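Local structure of 3-oxoacyl-(Acyl-carrier protein) synthase (Burkholderia xenovorans, 4EFI) at residues A[241-253]-A[328-340]. The protein probably catalyses the condensation of an acyl group with malonyl-ACP, as 3-oxoacyl-[acyl-carrier-protein] synthases of the thiolase superfamily do. Numbering follows the deposited sequence. Where two conformers were deposited one is given.
Sequences FTLNAVPKLVSRT and FGFGVGYSWASAA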
loop_
_atom_site.group_PDB
_atom_site.type_symbol
_atom_site.label_atom_id
_atom_site.label_comp_id
_atom_site.label_asym_id
_atom_site.label_seq_id
_atom_site.Cartn_x
_atom_site.Cartn_y
_atom_site.Cartn_z
ATOM N N PHE A 241 9.389 -10.625 -12.653
ATOM C CA PHE A 241 10.061 -9.629 -11.798
ATOM C C PHE A 241 9.843 -9.965 -10.330
ATOM O O PHE A 241 10.797 -10.034 -9.540
ATOM C CB PHE A 241 9.534 -8.202 -12.093
ATOM C CG PHE A 241 9.574 -7.246 -10.894
ATOM C CD1 PHE A 241 10.786 -6.802 -10.374
ATOM C CD2 PHE A 241 8.388 -6.781 -10.303
ATOM C CE1 PHE A 241 10.809 -5.924 -9.277
ATOM C CE2 PHE A 241 8.414 -5.901 -9.206
ATOM C CZ PHE A 241 9.621 -5.480 -8.703
ATOM N N THR A 242 8.586 -10.177 -9.973
ATOM C CA THR A 242 8.203 -10.365 -8.590
ATOM C C THR A 242 8.799 -11.658 -8.017
ATOM O O THR A 242 9.351 -11.657 -6.907
ATOM C CB THR A 242 6.683 -10.404 -8.435
ATOM O OG1 THR A 242 6.105 -9.188 -8.916
ATOM C CG2 THR A 242 6.313 -10.549 -6.975
ATOM N N LEU A 243 8.678 -12.758 -8.757
ATOM C CA LEU A 243 9.058 -14.069 -8.242
ATOM C C LEU A 243 10.562 -14.157 -8.055
ATOM O O LEU A 243 11.058 -15.008 -7.302
ATOM C CB LEU A 243 8.577 -15.175 -9.183
ATOM N N ASN A 244 11.287 -13.286 -8.745
ATOM C CA ASN A 244 12.733 -13.228 -8.612
ATOM C C ASN A 244 13.150 -12.269 -7.498
ATOM O O ASN A 244 13.907 -12.646 -6.601
ATOM C CB ASN A 244 13.371 -12.813 -9.944
ATOM N N ALA A 245 12.656 -11.037 -7.540
ATOM C CA ALA A 245 13.108 -10.017 -6.605
ATOM C C ALA A 245 12.584 -10.190 -5.181
ATOM O O ALA A 245 13.306 -9.922 -4.215
ATOM C CB ALA A 245 12.733 -8.642 -7.119
ATOM N N VAL A 246 11.331 -10.598 -5.028
ATOM C CA VAL A 246 10.741 -10.549 -3.704
ATOM C C VAL A 246 11.242 -11.657 -2.760
ATOM O O VAL A 246 11.493 -11.389 -1.594
ATOM C CB VAL A 246 9.204 -10.439 -3.785
ATOM C CG1 VAL A 246 8.567 -10.523 -2.402
ATOM C CG2 VAL A 246 8.852 -9.121 -4.465
ATOM N N PRO A 247 11.428 -12.899 -3.250
ATOM C CA PRO A 247 11.977 -13.881 -2.305
ATOM C C PRO A 247 13.360 -13.483 -1.770
ATOM O O PRO A 247 13.655 -13.708 -0.600
ATOM C CB PRO A 247 12.035 -15.171 -3.138
ATOM C CG PRO A 247 10.923 -14.998 -4.134
ATOM C CD PRO A 247 10.984 -13.537 -4.503
ATOM N N LYS A 248 14.185 -12.878 -2.614
ATOM C CA LYS A 248 15.496 -12.384 -2.200
ATOM C C LYS A 248 15.366 -11.248 -1.182
ATOM O O LYS A 248 16.111 -11.164 -0.216
ATOM C CB LYS A 248 16.268 -11.898 -3.429
ATOM N N LEU A 249 14.397 -10.369 -1.409
ATOM C CA LEU A 249 14.082 -9.314 -0.459
ATOM C C LEU A 249 13.677 -9.887 0.902
ATOM O O LEU A 249 14.139 -9.422 1.941
ATOM C CB LEU A 249 12.958 -8.451 -1.021
ATOM C CG LEU A 249 12.400 -7.364 -0.102
ATOM C CD1 LEU A 249 13.450 -6.302 0.187
ATOM C CD2 LEU A 249 11.152 -6.765 -0.716
ATOM N N VAL A 250 12.823 -10.904 0.889
ATOM C CA VAL A 250 12.358 -11.503 2.130
ATOM C C VAL A 250 13.546 -12.113 2.879
ATOM O O VAL A 250 13.727 -11.873 4.073
ATOM C CB VAL A 250 11.270 -12.568 1.878
ATOM C CG1 VAL A 250 10.936 -13.327 3.156
ATOM C CG2 VAL A 250 10.012 -11.916 1.306
ATOM N N SER A 251 14.351 -12.899 2.175
ATOM C CA SER A 251 15.491 -13.559 2.797
ATOM C C SER A 251 16.411 -12.544 3.468
ATOM O O SER A 251 16.777 -12.681 4.634
ATOM C CB SER A 251 16.269 -14.361 1.752
ATOM O OG SER A 251 17.401 -14.986 2.323
ATOM N N ARG A 252 16.777 -11.509 2.724
ATOM C CA ARG A 252 17.747 -10.536 3.238
ATOM C C ARG A 252 17.170 -9.727 4.389
ATOM O O ARG A 252 17.870 -9.409 5.358
ATOM C CB ARG A 252 18.276 -9.631 2.126
ATOM C CG ARG A 252 19.360 -8.687 2.594
ATOM C CD ARG A 252 20.641 -9.388 3.033
ATOM N NE ARG A 252 21.565 -8.379 3.560
ATOM C CZ ARG A 252 22.514 -8.589 4.450
ATOM N NH1 ARG A 252 22.739 -9.806 4.925
ATOM N NH2 ARG A 252 23.258 -7.567 4.859
ATOM N N THR A 253 15.877 -9.417 4.293
ATOM C CA THR A 253 15.196 -8.697 5.364
ATOM C C THR A 253 15.260 -9.502 6.654
ATOM O O THR A 253 15.585 -8.971 7.729
ATOM C CB THR A 253 13.727 -8.401 4.997
ATOM O OG1 THR A 253 13.692 -7.541 3.847
ATOM C CG2 THR A 253 13.020 -7.720 6.149
ATOM N N PHE A 328 6.195 -6.431 3.009
ATOM C CA PHE A 328 6.866 -6.529 1.709
ATOM C C PHE A 328 5.982 -5.959 0.630
ATOM O O PHE A 328 4.923 -6.503 0.355
ATOM C CB PHE A 328 7.207 -7.996 1.411
ATOM C CG PHE A 328 7.990 -8.647 2.504
ATOM C CD1 PHE A 328 9.352 -8.414 2.627
ATOM C CD2 PHE A 328 7.355 -9.403 3.469
ATOM C CE1 PHE A 328 10.074 -8.960 3.669
ATOM C CE2 PHE A 328 8.075 -9.955 4.521
ATOM C CZ PHE A 328 9.437 -9.740 4.607
ATOM N N GLY A 329 6.435 -4.861 0.035
ATOM C CA GLY A 329 5.717 -4.206 -1.039
ATOM C C GLY A 329 6.540 -4.257 -2.308
ATOM O O GLY A 329 7.764 -4.178 -2.269
ATOM N N PHE A 330 5.863 -4.429 -3.435
ATOM C CA PHE A 330 6.528 -4.531 -4.723
ATOM C C PHE A 330 5.569 -4.087 -5.817
ATOM O O PHE A 330 4.357 -4.194 -5.662
ATOM C CB PHE A 330 6.939 -5.984 -4.955
ATOM C CG PHE A 330 5.892 -6.966 -4.524
ATOM C CD1 PHE A 330 5.767 -7.324 -3.194
ATOM C CD2 PHE A 330 5.015 -7.509 -5.445
ATOM C CE1 PHE A 330 4.795 -8.216 -2.792
ATOM C CE2 PHE A 330 4.041 -8.402 -5.047
ATOM C CZ PHE A 330 3.932 -8.756 -3.719
ATOM N N GLY A 331 6.108 -3.621 -6.935
ATOM C CA GLY A 331 5.280 -3.210 -8.053
ATOM C C GLY A 331 5.892 -2.077 -8.851
ATOM O O GLY A 331 7.026 -2.175 -9.303
ATOM N N VAL A 332 4.963 -1.187 -9.160
ATOM C CA VAL A 332 5.207 -0.066 -10.064
ATOM C C VAL A 332 6.599 0.537 -9.868
ATOM O O VAL A 332 6.984 0.845 -8.750
ATOM C CB VAL A 332 4.151 1.056 -9.859
ATOM C CG1 VAL A 332 4.436 2.234 -10.756
ATOM C CG2 VAL A 332 2.767 0.575 -10.157
ATOM N N GLY A 333 7.332 0.728 -10.959
ATOM C CA GLY A 333 8.599 1.436 -10.909
ATOM C C GLY A 333 9.597 0.941 -11.940
ATOM O O GLY A 333 9.973 1.684 -12.836
ATOM N N TYR A 334 10.041 -0.315 -11.841
ATOM C CA TYR A 334 9.787 -1.210 -10.713
ATOM C C TYR A 334 10.359 -0.699 -9.406
ATOM O O TYR A 334 11.411 -0.052 -9.372
ATOM C CB TYR A 334 10.447 -2.561 -10.963
ATOM C CG TYR A 334 9.891 -3.415 -12.067
ATOM C CD1 TYR A 334 8.535 -3.407 -12.391
ATOM C CD2 TYR A 334 10.722 -4.287 -12.738
ATOM C CE1 TYR A 334 8.040 -4.241 -13.392
ATOM C CE2 TYR A 334 10.226 -5.129 -13.733
ATOM C CZ TYR A 334 8.895 -5.097 -14.038
ATOM O OH TYR A 334 8.397 -5.930 -15.029
ATOM N N SER A 335 9.712 -1.076 -8.315
ATOM C CA SER A 335 10.135 -0.704 -6.990
ATOM C C SER A 335 9.781 -1.849 -6.044
ATOM O O SER A 335 8.761 -2.522 -6.229
ATOM C CB SER A 335 9.439 0.607 -6.608
ATOM O OG SER A 335 9.824 1.033 -5.317
ATOM N N TRP A 336 10.599 -2.062 -5.029
ATOM C CA TRP A 336 10.287 -3.040 -3.989
ATOM C C TRP A 336 10.841 -2.549 -2.663
ATOM O O TRP A 336 11.831 -1.813 -2.625
ATOM C CB TRP A 336 10.843 -4.424 -4.339
ATOM C CG TRP A 336 12.310 -4.483 -4.551
ATOM C CD1 TRP A 336 13.239 -4.869 -3.639
ATOM C CD2 TRP A 336 13.035 -4.187 -5.753
ATOM N NE1 TRP A 336 14.499 -4.807 -4.179
ATOM C CE2 TRP A 336 14.398 -4.424 -5.491
ATOM C CE3 TRP A 336 12.656 -3.757 -7.035
ATOM C CZ2 TRP A 336 15.399 -4.193 -6.443
ATOM C CZ3 TRP A 336 13.641 -3.559 -7.986
ATOM C CH2 TRP A 336 14.998 -3.777 -7.688
ATOM N N ALA A 337 10.208 -2.936 -1.562
ATOM C CA ALA A 337 10.617 -2.411 -0.267
ATOM C C ALA A 337 10.101 -3.292 0.849
ATOM O O ALA A 337 9.007 -3.871 0.746
ATOM C CB ALA A 337 10.147 -0.978 -0.082
ATOM N N SER A 338 10.885 -3.404 1.914
ATOM C CA SER A 338 10.477 -4.152 3.102
ATOM C C SER A 338 10.625 -3.338 4.369
ATOM O O SER A 338 11.365 -2.354 4.426
ATOM C CB SER A 338 11.310 -5.417 3.246
ATOM O OG SER A 338 12.648 -5.044 3.513
ATOM N N ALA A 339 9.898 -3.775 5.404
ATOM C CA ALA A 339 10.049 -3.279 6.769
ATOM C C ALA A 339 9.951 -4.472 7.696
ATOM O O ALA A 339 9.103 -5.351 7.497
ATOM C CB ALA A 339 8.971 -2.278 7.103
ATOM N N ALA A 340 10.780 -4.502 8.717
ATOM C CA ALA A 340 10.698 -5.530 9.734
ATOM C C ALA A 340 10.854 -4.837 11.060
ATOM O O ALA A 340 11.860 -4.194 11.310
ATOM C CB ALA A 340 11.792 -6.556 9.561
#
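The hydroxyl OG1 of T253 takes a hydrogen bond from S338 OG at 2.7 Å and donates its own to L249 O, one turn back along helix 235-257. This helix packs on the antiparallel hairpin of strands 323-331 and 335-343, part of a mixed five-stranded sheet in the thiolase-type fold. With chi1 at -63°, T253 OG1 stands beside its own backbone N, from where it reaches L249 O from above the carbonyl plane. T253 N arrives from the other face, so one carbonyl is gripped twice. Two short hydroxyl side chains suit this buried seam, since their polar atoms satisfy each other and a helix carbonyl. The helix runs nearly along strand 335-340, at 25°, with the axes 9.0 Å apart. F328, F330, W336 and S338 point toward it, whereas A337 points away and G329, between two phenylalanines, has no side chain. Beta-branched V250 holds CG2 over the centre of the flat F328 ring, a CH-pi contact of 3.8 Å to the centroid; L249 CD2 meets that ring's edge. V246 and T242 each lay CG2 against F330, whose other neighbours include L280 of helix 274-283. At the hairpin's turn, after a cis peptide, the flat Y334 ring stacks face to face on F241 at 12°, its OH bonded to N204. W336 completes the aromatic cluster, bringing CE3 to 3.6 Å from F241 CE1.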